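Local atomic coordinates of transmembrane oligosaccharyl transferase (Archaeoglobus fulgidus, PDB entry 3WAJ), a protein that belongs to the STT3/AglB family of membrane transferases with a GT-C fold, whose transmembrane helical domain holds a zinc ion. Residues I23-R28 with G116-I121; A110-I115 with G158-H163; F151-I156 with D490-Y495. All coordinates share one frame; numbering follows the deposited sequence.

Interaction 1: residues I23-R28 with G116-I121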
ATOM      1  N   ILE A  23     -14.477  -1.285 -24.305  1.00 60.06           N
ATOM      2  CA  ILE A  23     -13.053  -0.980 -24.244  1.00 65.01           C
ATOM      3  C   ILE A  23     -12.585  -1.004 -22.789  1.00 69.53           C
ATOM      4  O   ILE A  23     -11.444  -1.377 -22.484  1.00 70.57           O
ATOM      5  CB  ILE A  23     -12.772   0.409 -24.866  1.00 64.98           C
ATOM      6  CG1 ILE A  23     -13.451   0.509 -26.241  1.00 62.10           C
ATOM      7  CG2 ILE A  23     -11.264   0.690 -24.951  1.00 58.96           C
ATOM      8  CD1 ILE A  23     -13.387   1.873 -26.872  1.00 65.39           C
ATOM      9  N   SER A  24     -13.482  -0.612 -21.889  1.00 65.35           N
ATOM     10  CA  SER A  24     -13.167  -0.556 -20.470  1.00 63.89           C
ATOM     11  C   SER A  24     -13.145  -1.968 -19.870  1.00 62.94           C
ATOM     12  O   SER A  24     -12.303  -2.276 -19.023  1.00 61.20           O
ATOM     13  CB  SER A  24     -14.167   0.345 -19.741  1.00 63.26           C
ATOM     14  OG  SER A  24     -13.695   0.702 -18.458  1.00 65.99           O
ATOM     15  N   VAL A  25     -14.062  -2.824 -20.315  1.00 56.54           N
ATOM     16  CA  VAL A  25     -14.053  -4.213 -19.878  1.00 53.60           C
ATOM     17  C   VAL A  25     -12.802  -4.891 -20.407  1.00 59.64           C
ATOM     18  O   VAL A  25     -12.142  -5.640 -19.686  1.00 66.07           O
ATOM     19  CB  VAL A  25     -15.297  -4.989 -20.343  1.00 53.10           C
ATOM     20  CG1 VAL A  25     -15.184  -6.468 -19.956  1.00 50.32           C
ATOM     21  CG2 VAL A  25     -16.548  -4.399 -19.736  1.00 51.98           C
ATOM     22  N   LYS A  26     -12.487  -4.624 -21.668  1.00 60.91           N
ATOM     23  CA  LYS A  26     -11.310  -5.204 -22.311  1.00 63.66           C
ATOM     24  C   LYS A  26     -10.068  -4.830 -21.517  1.00 57.29           C
ATOM     25  O   LYS A  26      -9.237  -5.680 -21.208  1.00 55.21           O
ATOM     26  CB  LYS A  26     -11.195  -4.724 -23.771  1.00 61.43           C
ATOM     27  CG  LYS A  26     -10.005  -5.297 -24.556  1.00 60.19           C
ATOM     28  CD  LYS A  26      -8.802  -4.346 -24.545  1.00 58.29           C
ATOM     29  CE  LYS A  26      -7.682  -4.808 -25.474  1.00 52.32           C
ATOM     30  NZ  LYS A  26      -7.136  -6.141 -25.156  1.00 52.63           N
ATOM     31  N   LEU A  27      -9.977  -3.552 -21.169  1.00 60.58           N
ATOM     32  CA  LEU A  27      -8.854  -3.025 -20.396  1.00 58.45           C
ATOM     33  C   LEU A  27      -8.832  -3.531 -18.950  1.00 52.82           C
ATOM     34  O   LEU A  27      -7.783  -3.894 -18.432  1.00 52.63           O
ATOM     35  CB  LEU A  27      -8.861  -1.488 -20.428  1.00 59.24           C
ATOM     36  CG  LEU A  27      -7.791  -0.790 -21.275  1.00 58.65           C
ATOM     37  CD1 LEU A  27      -7.469  -1.596 -22.509  1.00 56.86           C
ATOM     38  CD2 LEU A  27      -8.225   0.619 -21.653  1.00 60.00           C
ATOM     39  N   ARG A  28      -9.979  -3.586 -18.287  1.00 57.82           N
ATOM     40  CA  ARG A  28      -9.957  -3.871 -16.848  1.00 56.59           C
ATOM     41  C   ARG A  28     -10.200  -5.316 -16.418  1.00 57.94           C
ATOM     42  O   ARG A  28      -9.744  -5.731 -15.356  1.00 61.12           O
ATOM     43  CB  ARG A  28     -10.879  -2.906 -16.104  1.00 49.87           C
ATOM     44  CG  ARG A  28     -10.338  -1.499 -16.092  1.00 50.43           C
ATOM     45  CD  ARG A  28     -11.440  -0.464 -16.210  1.00 61.29           C
ATOM     46  NE  ARG A  28     -10.892   0.825 -16.626  1.00 65.78           N
ATOM     47  CZ  ARG A  28     -10.892   1.899 -15.857  1.00 70.45           C
ATOM     48  NH1 ARG A  28     -11.436   1.825 -14.662  1.00 75.08           N
ATOM     49  NH2 ARG A  28     -10.370   3.038 -16.282  1.00 72.67           N
ATOM     50  N   GLY A 116     -16.574  -1.228 -11.008  1.00 56.51           N
ATOM     51  CA  GLY A 116     -16.598   0.150 -10.543  1.00 55.44           C
ATOM     52  C   GLY A 116     -15.966   1.100 -11.548  1.00 55.47           C
ATOM     53  O   GLY A 116     -16.488   2.185 -11.806  1.00 52.95           O
ATOM     54  N   GLY A 117     -14.840   0.690 -12.124  1.00 53.48           N
ATOM     55  CA  GLY A 117     -14.175   1.499 -13.129  1.00 54.68           C
ATOM     56  C   GLY A 117     -14.898   1.582 -14.467  1.00 66.21           C
ATOM     57  O   GLY A 117     -14.773   2.572 -15.196  1.00 69.68           O
ATOM     58  N   VAL A 118     -15.644   0.536 -14.811  1.00 64.83           N
ATOM     59  CA  VAL A 118     -16.448   0.566 -16.028  1.00 62.43           C
ATOM     60  C   VAL A 118     -17.658   1.474 -15.813  1.00 60.99           C
ATOM     61  O   VAL A 118     -17.954   2.333 -16.639  1.00 61.01           O
ATOM     62  CB  VAL A 118     -16.890  -0.854 -16.459  1.00 58.54           C
ATOM     63  CG1 VAL A 118     -18.105  -0.792 -17.375  1.00 55.87           C
ATOM     64  CG2 VAL A 118     -15.742  -1.592 -17.134  1.00 53.92           C
ATOM     65  N   LEU A 119     -18.335   1.280 -14.682  1.00 61.90           N
ATOM     66  CA  LEU A 119     -19.509   2.064 -14.313  1.00 62.31           C
ATOM     67  C   LEU A 119     -19.203   3.557 -14.167  1.00 66.73           C
ATOM     68  O   LEU A 119     -20.126   4.361 -14.064  1.00 69.82           O
ATOM     69  CB  LEU A 119     -20.134   1.544 -13.006  1.00 60.10           C
ATOM     70  CG  LEU A 119     -20.838   0.185 -12.926  1.00 59.61           C
ATOM     71  CD1 LEU A 119     -21.477  -0.002 -11.552  1.00 58.61           C
ATOM     72  CD2 LEU A 119     -21.884   0.033 -14.007  1.00 60.23           C
ATOM     73  N   ALA A 120     -17.919   3.929 -14.155  1.00 65.30           N
ATOM     74  CA  ALA A 120     -17.526   5.338 -13.983  1.00 58.08           C
ATOM     75  C   ALA A 120     -18.010   6.191 -15.149  1.00 62.55           C
ATOM     76  O   ALA A 120     -18.025   7.426 -15.064  1.00 57.89           O
ATOM     77  CB  ALA A 120     -16.021   5.473 -13.807  1.00 49.29           C
ATOM     78  N   ILE A 121     -18.385   5.517 -16.238  1.00 63.94           N
ATOM     79  CA  ILE A 121     -19.032   6.162 -17.375  1.00 60.95           C
ATOM     80  C   ILE A 121     -20.224   7.004 -16.897  1.00 57.89           C
ATOM     81  O   ILE A 121     -20.329   8.186 -17.234  1.00 58.26           O
ATOM     82  CB  ILE A 121     -19.479   5.114 -18.427  1.00 68.62           C
ATOM     83  CG1 ILE A 121     -18.419   4.959 -19.522  1.00 69.26           C
ATOM     84  CG2 ILE A 121     -20.798   5.498 -19.078  1.00 66.07           C
ATOM     85  CD1 ILE A 121     -17.034   4.689 -19.011  1.00 69.54           C
TER
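V118 meets the helix turn of S24 and V25 chiefly through one methyl, CG2. Its chi1 of 159° leaves CG1 anti to the backbone N and sets CG2 beside that N. The S24 hydroxyl lies against this methyl, with OG 3.3 Å from V118 CG2. It comes no nearer than 3.9 Å to G117 O, so the meeting is one of van der Waals contact. V25 adds an apolar touch, its CG2 lying 3.9 Å from V118 CG2, and the two valines approach at a slant. Serine suits its place because it is short: the CA atoms of S24 and V118 stand 5.6 Å apart. The branched valines fill the flank beside it.

These two pieces belong to helix 19-30 and to the end of helix 102-118, packed within the membrane helices of the GT-C type domain. Beyond V118 the polypeptide folds through a type I beta turn from V118 to I121, which leads into helix 121-131 and brings I121 onto A141, I144 and A145.

R28 closes the other end of the contact. Its chain bends at chi2 (144°) and carries the guanidinium over G117, with NH1 3.2 Å from G117 CA. G117 O sits over one face of the group. NH1 is 3.5 Å from G117 O, but the N-H bonds lie in the guanidinium plane and cannot aim at an oxygen above it, so no hydrogen bond forms. Glycine fits here because it has no side chain to stand in the way of NH1. The arginine is buried, its alkyl chain and guanidinium packed by F151, L152 and I156.

Interaction 2: residues A110-I115 with G158-H163. With ZN (zinc ion), chain B; SO4 (sulfate ion), chain C.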
ATOM      1  N   ALA A 110     -12.530  -9.745  -6.882  1.00 40.96           N
ATOM      2  CA  ALA A 110     -11.653  -9.323  -7.989  1.00 43.07           C
ATOM      3  C   ALA A 110     -12.372  -8.480  -9.037  1.00 45.29           C
ATOM      4  O   ALA A 110     -11.790  -7.557  -9.608  1.00 46.21           O
ATOM      5  CB  ALA A 110     -10.988 -10.536  -8.648  1.00 38.86           C
ATOM      6  N   PHE A 111     -13.633  -8.808  -9.302  1.00 46.52           N
ATOM      7  CA  PHE A 111     -14.399  -8.104 -10.329  1.00 45.04           C
ATOM      8  C   PHE A 111     -14.890  -6.735  -9.897  1.00 47.67           C
ATOM      9  O   PHE A 111     -15.140  -5.874 -10.731  1.00 49.01           O
ATOM     10  CB  PHE A 111     -15.584  -8.944 -10.782  1.00 39.73           C
ATOM     11  CG  PHE A 111     -15.191 -10.098 -11.628  1.00 41.30           C
ATOM     12  CD1 PHE A 111     -14.886  -9.913 -12.965  1.00 42.66           C
ATOM     13  CD2 PHE A 111     -15.095 -11.372 -11.085  1.00 46.22           C
ATOM     14  CE1 PHE A 111     -14.504 -10.993 -13.753  1.00 47.05           C
ATOM     15  CE2 PHE A 111     -14.714 -12.461 -11.869  1.00 42.88           C
ATOM     16  CZ  PHE A 111     -14.418 -12.271 -13.199  1.00 42.75           C
ATOM     17  N   ILE A 112     -15.034  -6.545  -8.592  1.00 44.30           N
ATOM     18  CA  ILE A 112     -15.616  -5.322  -8.058  1.00 38.97           C
ATOM     19  C   ILE A 112     -14.942  -4.007  -8.501  1.00 45.19           C
ATOM     20  O   ILE A 112     -15.641  -3.059  -8.866  1.00 49.28           O
ATOM     21  CB  ILE A 112     -15.775  -5.412  -6.524  1.00 39.40           C
ATOM     22  CG1 ILE A 112     -16.909  -6.387  -6.212  1.00 40.08           C
ATOM     23  CG2 ILE A 112     -16.045  -4.024  -5.889  1.00 33.05           C
ATOM     24  CD1 ILE A 112     -17.076  -6.717  -4.743  1.00 44.07           C
ATOM     25  N   PRO A 113     -13.597  -3.932  -8.463  1.00 44.95           N
ATOM     26  CA  PRO A 113     -13.011  -2.654  -8.901  1.00 37.83           C
ATOM     27  C   PRO A 113     -13.120  -2.462 -10.408  1.00 43.92           C
ATOM     28  O   PRO A 113     -13.253  -1.327 -10.884  1.00 45.60           O
ATOM     29  CB  PRO A 113     -11.538  -2.775  -8.478  1.00 37.27           C
ATOM     30  CG  PRO A 113     -11.288  -4.269  -8.372  1.00 44.04           C
ATOM     31  CD  PRO A 113     -12.585  -4.838  -7.877  1.00 47.34           C
ATOM     32  N   ALA A 114     -13.049  -3.556 -11.157  1.00 46.08           N
ATOM     33  CA  ALA A 114     -13.245  -3.480 -12.612  1.00 44.57           C
ATOM     34  C   ALA A 114     -14.635  -2.947 -12.932  1.00 44.27           C
ATOM     35  O   ALA A 114     -14.789  -2.066 -13.766  1.00 47.04           O
ATOM     36  CB  ALA A 114     -13.030  -4.838 -13.267  1.00 38.94           C
ATOM     37  N   ILE A 115     -15.649  -3.504 -12.282  1.00 47.95           N
ATOM     38  CA  ILE A 115     -17.020  -3.072 -12.522  1.00 56.25           C
ATOM     39  C   ILE A 115     -17.157  -1.597 -12.145  1.00 59.93           C
ATOM     40  O   ILE A 115     -17.761  -0.813 -12.878  1.00 63.46           O
ATOM     41  CB  ILE A 115     -18.031  -3.917 -11.728  1.00 53.27           C
ATOM     42  CG1 ILE A 115     -18.067  -5.347 -12.264  1.00 47.22           C
ATOM     43  CG2 ILE A 115     -19.416  -3.291 -11.785  1.00 57.93           C
ATOM     44  CD1 ILE A 115     -18.715  -6.339 -11.297  1.00 47.20           C
ATOM     45  N   GLY A 158      -9.122  -7.461  -9.739  1.00 41.46           N
ATOM     46  CA  GLY A 158      -8.320  -7.879  -8.601  1.00 31.18           C
ATOM     47  C   GLY A 158      -7.828  -6.777  -7.672  1.00 43.96           C
ATOM     48  O   GLY A 158      -7.485  -7.070  -6.525  1.00 41.02           O
ATOM     49  N   PHE A 159      -7.776  -5.522  -8.127  1.00 45.36           N
ATOM     50  CA  PHE A 159      -7.344  -4.468  -7.217  1.00 38.42           C
ATOM     51  C   PHE A 159      -8.500  -3.895  -6.412  1.00 42.20           C
ATOM     52  O   PHE A 159      -8.841  -2.710  -6.523  1.00 37.93           O
ATOM     53  CB  PHE A 159      -6.560  -3.345  -7.899  1.00 33.44           C
ATOM     54  CG  PHE A 159      -5.584  -2.686  -6.969  1.00 38.03           C
ATOM     55  CD1 PHE A 159      -4.281  -3.162  -6.870  1.00 35.67           C
ATOM     56  CD2 PHE A 159      -5.991  -1.662  -6.121  1.00 36.83           C
ATOM     57  CE1 PHE A 159      -3.381  -2.596  -5.977  1.00 32.29           C
ATOM     58  CE2 PHE A 159      -5.095  -1.072  -5.215  1.00 31.29           C
ATOM     59  CZ  PHE A 159      -3.791  -1.543  -5.137  1.00 32.17           C
ATOM     60  N   ASN A 160      -9.085  -4.747  -5.579  1.00 41.01           N
ATOM     61  CA  ASN A 160     -10.291  -4.396  -4.856  1.00 39.41           C
ATOM     62  C   ASN A 160     -10.010  -3.452  -3.690  1.00 42.23           C
ATOM     63  O   ASN A 160      -9.940  -3.877  -2.535  1.00 42.74           O
ATOM     64  CB  ASN A 160     -10.995  -5.657  -4.358  1.00 36.80           C
ATOM     65  CG  ASN A 160     -12.309  -5.345  -3.722  1.00 41.06           C
ATOM     66  OD1 ASN A 160     -13.039  -4.469  -4.194  1.00 45.22           O
ATOM     67  ND2 ASN A 160     -12.609  -6.016  -2.621  1.00 43.57           N
ATOM     68  N   ASP A 161      -9.849  -2.171  -4.011  1.00 39.62           N
ATOM     69  CA  ASP A 161      -9.504  -1.146  -3.040  1.00 30.92           C
ATOM     70  C   ASP A 161     -10.518  -0.008  -3.230  1.00 31.44           C
ATOM     71  O   ASP A 161     -11.296  -0.023  -4.193  1.00 34.83           O
ATOM     72  CB  ASP A 161      -8.055  -0.674  -3.262  1.00 33.15           C
ATOM     73  CG  ASP A 161      -7.443  -0.034  -2.033  1.00 38.40           C
ATOM     74  OD1 ASP A 161      -8.184   0.367  -1.104  1.00 38.72           O
ATOM     75  OD2 ASP A 161      -6.205   0.076  -1.999  1.00 51.12           O
ATOM     76  N   HIS A 162     -10.524   0.962  -2.320  1.00 28.03           N
ATOM     77  CA  HIS A 162     -11.567   1.976  -2.333  1.00 36.36           C
ATOM     78  C   HIS A 162     -11.252   3.192  -3.222  1.00 40.75           C
ATOM     79  O   HIS A 162     -12.075   4.104  -3.338  1.00 43.90           O
ATOM     80  CB  HIS A 162     -11.890   2.425  -0.900  1.00 29.39           C
ATOM     81  CG  HIS A 162     -10.710   2.970  -0.156  1.00 36.56           C
ATOM     82  ND1 HIS A 162     -10.294   2.459   1.059  1.00 38.56           N
ATOM     83  CD2 HIS A 162      -9.858   3.984  -0.447  1.00 37.22           C
ATOM     84  CE1 HIS A 162      -9.235   3.137   1.481  1.00 33.37           C
ATOM     85  NE2 HIS A 162      -8.954   4.066   0.584  1.00 38.23           N
ATOM     86  N   HIS A 163     -10.075   3.217  -3.844  1.00 38.30           N
ATOM     87  CA  HIS A 163      -9.671   4.416  -4.602  1.00 38.66           C
ATOM     88  C   HIS A 163     -10.551   4.641  -5.842  1.00 38.14           C
ATOM     89  O   HIS A 163     -10.829   5.783  -6.212  1.00 36.12           O
ATOM     90  CB  HIS A 163      -8.169   4.404  -4.969  1.00 31.81           C
ATOM     91  CG  HIS A 163      -7.265   4.143  -3.812  1.00 34.82           C
ATOM     92  ND1 HIS A 163      -7.075   5.060  -2.787  1.00 32.01           N
ATOM     93  CD2 HIS A 163      -6.491   3.071  -3.485  1.00 32.21           C
ATOM     94  CE1 HIS A 163      -6.241   4.554  -1.892  1.00 36.23           C
ATOM     95  NE2 HIS A 163      -5.866   3.353  -2.308  1.00 35.86           N
TER
HETATM   96 ZN    ZN B 901      -4.981   1.724  -1.199  1.00 40.25          ZN
HETATM   97  S   SO4 C 902      -5.934   5.174   2.310  1.00 53.58           S
HETATM   98  O1  SO4 C 902      -5.983   3.732   2.583  1.00 50.57           O
HETATM   99  O2  SO4 C 902      -5.787   5.875   3.590  1.00 57.00           O
HETATM  100  O3  SO4 C 902      -4.787   5.448   1.443  1.00 60.19           O
HETATM  101  O4  SO4 C 902      -7.149   5.659   1.644  1.00 54.10           O
HETATM  102  O   HOH W   1      -6.572   1.564   0.416  1.00 37.98           O
HETATM  103  O   HOH W   2      -3.498   3.398  -0.053  1.00 39.00           O
HETATM  104  O   HOH W   3      -3.099   0.694  -1.520  1.00 71.69           O
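The loop that supplies two of the three protein ligands of the zinc is fastened by G158 to A110 of helix 102-118. D161 and H163 are the ends of the sequence D161-H162-H163, which is consistent with the DXD-like motif of this family, and they bind zinc through D161 OD2 at 2.2 Å and H163 NE2 at 2.2 Å. D47 and three waters belong to the same site. H162 points to the same side but past the metal: its NE2 donates to O4 of a sulfate, probably from the crystallisation liquor, at 2.6 Å. D161 OD1 accepts the backbone N of H162 at 2.7 Å, which ties the carboxylate to its own loop.

The anchor is a nearly straight bond (172°) from G158 N to A110 O, 2.7 Å long. G158 has a positive phi of 89°, a conformation that favours glycine. P113, where helix 102-118 is kinked, presses its ring on the loop, with CB 3.3 Å from F159 O. F159 and N160 each centre an inverse gamma turn. The N160 side chain, extended away from its backbone N (chi1 -175°), crosses the proline ring at about a right angle and places OD1 3.5 Å from I112 CG2.

Around this seam, L86 of helix 84-96 touches both I112 and N160, Y51 of helix 47-60 touches N160 and D161, and I29 of helix 19-30 packs on A114.

Interaction 3: residues F151-I156 with D490-Y495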
ATOM      1  N   PHE A 151      -5.422   5.792 -11.790  1.00 43.97           N
ATOM      2  CA  PHE A 151      -6.861   5.606 -11.858  1.00 44.03           C
ATOM      3  C   PHE A 151      -7.199   4.273 -12.484  1.00 48.84           C
ATOM      4  O   PHE A 151      -8.119   3.603 -12.040  1.00 50.46           O
ATOM      5  CB  PHE A 151      -7.515   6.732 -12.642  1.00 37.30           C
ATOM      6  CG  PHE A 151      -8.967   6.506 -12.929  1.00 37.89           C
ATOM      7  CD1 PHE A 151      -9.940   6.868 -12.004  1.00 45.24           C
ATOM      8  CD2 PHE A 151      -9.375   5.963 -14.145  1.00 40.27           C
ATOM      9  CE1 PHE A 151     -11.307   6.662 -12.271  1.00 46.55           C
ATOM     10  CE2 PHE A 151     -10.738   5.763 -14.430  1.00 42.27           C
ATOM     11  CZ  PHE A 151     -11.704   6.113 -13.490  1.00 43.09           C
ATOM     12  N   LEU A 152      -6.452   3.890 -13.515  1.00 51.05           N
ATOM     13  CA  LEU A 152      -6.631   2.584 -14.151  1.00 47.96           C
ATOM     14  C   LEU A 152      -6.044   1.441 -13.315  1.00 47.55           C
ATOM     15  O   LEU A 152      -6.697   0.405 -13.123  1.00 51.96           O
ATOM     16  CB  LEU A 152      -6.007   2.579 -15.554  1.00 48.10           C
ATOM     17  CG  LEU A 152      -6.033   1.248 -16.306  1.00 48.22           C
ATOM     18  CD1 LEU A 152      -7.452   0.898 -16.770  1.00 48.19           C
ATOM     19  CD2 LEU A 152      -5.070   1.281 -17.478  1.00 50.52           C
ATOM     20  N   GLN A 153      -4.817   1.622 -12.826  1.00 41.05           N
ATOM     21  CA  GLN A 153      -4.143   0.561 -12.078  1.00 41.57           C
ATOM     22  C   GLN A 153      -4.945   0.108 -10.858  1.00 44.96           C
ATOM     23  O   GLN A 153      -4.944  -1.066 -10.515  1.00 49.17           O
ATOM     24  CB  GLN A 153      -2.731   0.988 -11.688  1.00 44.74           C
ATOM     25  CG  GLN A 153      -1.742   0.922 -12.844  1.00 65.24           C
ATOM     26  CD  GLN A 153      -0.473   1.710 -12.566  1.00 84.66           C
ATOM     27  OE1 GLN A 153      -0.319   2.306 -11.494  1.00 90.65           O
ATOM     28  NE2 GLN A 153       0.440   1.725 -13.535  1.00 89.40           N
ATOM     29  N   ARG A 154      -5.656   1.045 -10.237  1.00 44.41           N
ATOM     30  CA  ARG A 154      -6.487   0.766  -9.067  1.00 45.36           C
ATOM     31  C   ARG A 154      -7.948   0.461  -9.401  1.00 45.11           C
ATOM     32  O   ARG A 154      -8.821   0.513  -8.538  1.00 42.18           O
ATOM     33  CB  ARG A 154      -6.379   1.941  -8.100  1.00 45.32           C
ATOM     34  CG  ARG A 154      -5.012   1.974  -7.471  1.00 44.48           C
ATOM     35  CD  ARG A 154      -4.755   3.178  -6.669  1.00 51.34           C
ATOM     36  NE  ARG A 154      -3.364   3.136  -6.233  1.00 69.60           N
ATOM     37  CZ  ARG A 154      -2.802   3.996  -5.389  1.00 75.45           C
ATOM     38  NH1 ARG A 154      -3.513   4.994  -4.875  1.00 70.58           N
ATOM     39  NH2 ARG A 154      -1.524   3.849  -5.061  1.00 76.53           N
ATOM     40  N   SER A 155      -8.190   0.096 -10.656  1.00 45.59           N
ATOM     41  CA  SER A 155      -9.539  -0.033 -11.189  1.00 46.29           C
ATOM     42  C   SER A 155      -9.597  -1.286 -12.056  1.00 46.95           C
ATOM     43  O   SER A 155     -10.570  -1.569 -12.756  1.00 47.90           O
ATOM     44  CB  SER A 155      -9.839   1.204 -12.022  1.00 44.59           C
ATOM     45  OG  SER A 155     -11.212   1.329 -12.260  1.00 58.49           O
ATOM     46  N   ILE A 156      -8.506  -2.028 -11.983  1.00 46.00           N
ATOM     47  CA  ILE A 156      -8.277  -3.242 -12.745  1.00 47.04           C
ATOM     48  C   ILE A 156      -8.824  -4.456 -11.975  1.00 49.10           C
ATOM     49  O   ILE A 156      -9.021  -4.386 -10.753  1.00 47.45           O
ATOM     50  CB  ILE A 156      -6.745  -3.372 -12.992  1.00 58.90           C
ATOM     51  CG1 ILE A 156      -6.440  -3.360 -14.472  1.00 60.77           C
ATOM     52  CG2 ILE A 156      -6.131  -4.566 -12.308  1.00 58.45           C
ATOM     53  CD1 ILE A 156      -6.862  -2.088 -15.107  1.00 65.03           C
ATOM     54  N   ASP A 490      -3.509   0.264 -22.497  1.00 72.68           N
ATOM     55  CA  ASP A 490      -3.477  -1.151 -22.828  1.00 68.68           C
ATOM     56  C   ASP A 490      -2.213  -1.817 -22.259  1.00 71.84           C
ATOM     57  O   ASP A 490      -2.262  -2.936 -21.721  1.00 72.35           O
ATOM     58  CB  ASP A 490      -3.582  -1.357 -24.340  1.00 71.31           C
ATOM     59  CG  ASP A 490      -3.676  -2.816 -24.715  1.00 73.74           C
ATOM     60  OD1 ASP A 490      -4.804  -3.361 -24.673  1.00 70.35           O
ATOM     61  OD2 ASP A 490      -2.622  -3.420 -25.025  1.00 75.44           O
ATOM     62  N   ALA A 491      -1.090  -1.107 -22.348  1.00 70.47           N
ATOM     63  CA  ALA A 491       0.195  -1.625 -21.874  1.00 71.05           C
ATOM     64  C   ALA A 491       0.305  -1.686 -20.352  1.00 79.03           C
ATOM     65  O   ALA A 491       1.076  -2.484 -19.825  1.00 83.79           O
ATOM     66  CB  ALA A 491       1.325  -0.809 -22.433  1.00 70.36           C
ATOM     67  N   GLN A 492      -0.434  -0.830 -19.648  1.00 75.20           N
ATOM     68  CA  GLN A 492      -0.397  -0.824 -18.187  1.00 69.56           C
ATOM     69  C   GLN A 492      -1.449  -1.742 -17.583  1.00 63.09           C
ATOM     70  O   GLN A 492      -1.397  -2.060 -16.415  1.00 58.71           O
ATOM     71  CB  GLN A 492      -0.619   0.589 -17.660  1.00 67.01           C
ATOM     72  CG  GLN A 492       0.482   1.573 -17.959  1.00 71.78           C
ATOM     73  CD  GLN A 492       0.117   2.974 -17.493  1.00 76.20           C
ATOM     74  OE1 GLN A 492      -0.942   3.182 -16.894  1.00 75.53           O
ATOM     75  NE2 GLN A 492       0.990   3.940 -17.763  1.00 75.93           N
ATOM     76  N   SER A 493      -2.407  -2.149 -18.402  1.00 70.41           N
ATOM     77  CA  SER A 493      -3.577  -2.885 -17.957  1.00 66.22           C
ATOM     78  C   SER A 493      -3.336  -4.384 -18.057  1.00 64.73           C
ATOM     79  O   SER A 493      -4.162  -5.195 -17.625  1.00 59.10           O
ATOM     80  CB  SER A 493      -4.754  -2.492 -18.848  1.00 72.74           C
ATOM     81  OG  SER A 493      -5.828  -3.387 -18.714  1.00 81.97           O
ATOM     82  N   SER A 494      -2.196  -4.752 -18.625  1.00 75.32           N
ATOM     83  CA  SER A 494      -1.936  -6.152 -18.935  1.00 56.30           C
ATOM     84  C   SER A 494      -1.175  -6.890 -17.832  1.00 67.75           C
ATOM     85  O   SER A 494      -1.128  -8.118 -17.820  1.00 74.12           O
ATOM     86  CB  SER A 494      -1.246  -6.287 -20.296  1.00 62.20           C
ATOM     87  OG  SER A 494      -0.125  -5.432 -20.396  1.00 67.85           O
ATOM     88  N   TYR A 495      -0.601  -6.143 -16.896  1.00110.02           N
ATOM     89  CA  TYR A 495       0.051  -6.751 -15.737  1.00115.83           C
ATOM     90  C   TYR A 495      -0.715  -6.461 -14.447  1.00 95.05           C
ATOM     91  O   TYR A 495      -1.200  -5.351 -14.244  1.00 95.33           O
ATOM     92  CB  TYR A 495       1.507  -6.273 -15.604  1.00144.18           C
ATOM     93  CG  TYR A 495       1.675  -4.793 -15.264  1.00167.40           C
ATOM     94  CD1 TYR A 495       1.549  -3.807 -16.249  1.00178.15           C
ATOM     95  CD2 TYR A 495       1.984  -4.381 -13.962  1.00174.20           C
ATOM     96  CE1 TYR A 495       1.709  -2.449 -15.947  1.00183.28           C
ATOM     97  CE2 TYR A 495       2.146  -3.023 -13.649  1.00179.94           C
ATOM     98  CZ  TYR A 495       2.007  -2.061 -14.648  1.00183.37           C
ATOM     99  OH  TYR A 495       2.162  -0.715 -14.355  1.00182.83           O
TER
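Q153 brings its amide obliquely to the Y495 ring, the two planes 67° apart, while A491 O lies in the ring plane at its edge. Here, within the helical, GT-C type transmembrane domain, the short helix 150-153 and the loop that follows it pack against residues 490-495, around the C-terminal end of helix 474-491. Q153 NE2 is 3.1 Å from Y495 OH, but the angle is too poor for a hydrogen bond, and Y495 is poorly ordered, so this outer part of the contact is only loosely defined.

The amide of Q492 is turned 48° from that of Q153, and its OE1 stays 3.9 Å from Q153 NE2. The real partners of Q492 lie elsewhere: NE2 donates to L379 O and OE1 accepts from G149 N. A long polar chain suits this place, since extension beyond CG lets it reach both backbones.

Deeper in, two aliphatic side chains close on S493, which is small enough to admit both. I156 approaches it with its terminal methyl, CD1. L152, with CG anti to its backbone N (chi1 176°), sets CD2 4.0 Å from S493 CB.

The three contacts form a compact group in the transmembrane part, their centres about 10 to 11 Å apart. Interactions 1 and 2 both use helix 102-118, in consecutive segments, the later running on into a turn; their segments alternate along the chain, as do those of interactions 2 and 3; interaction 1 closes before interaction 3 opens. R28 of interaction 1 packs on residues 151-156, and P113 of interaction 2 meets the same piece, its CG 3.3 Å from I156 O. Segments 151-156 and 158-163 lie one residue apart, so the chain that packs against helices 19-30 and 474-491 runs into the zinc-bearing loop. The zinc site is connected to helices far apart in sequence.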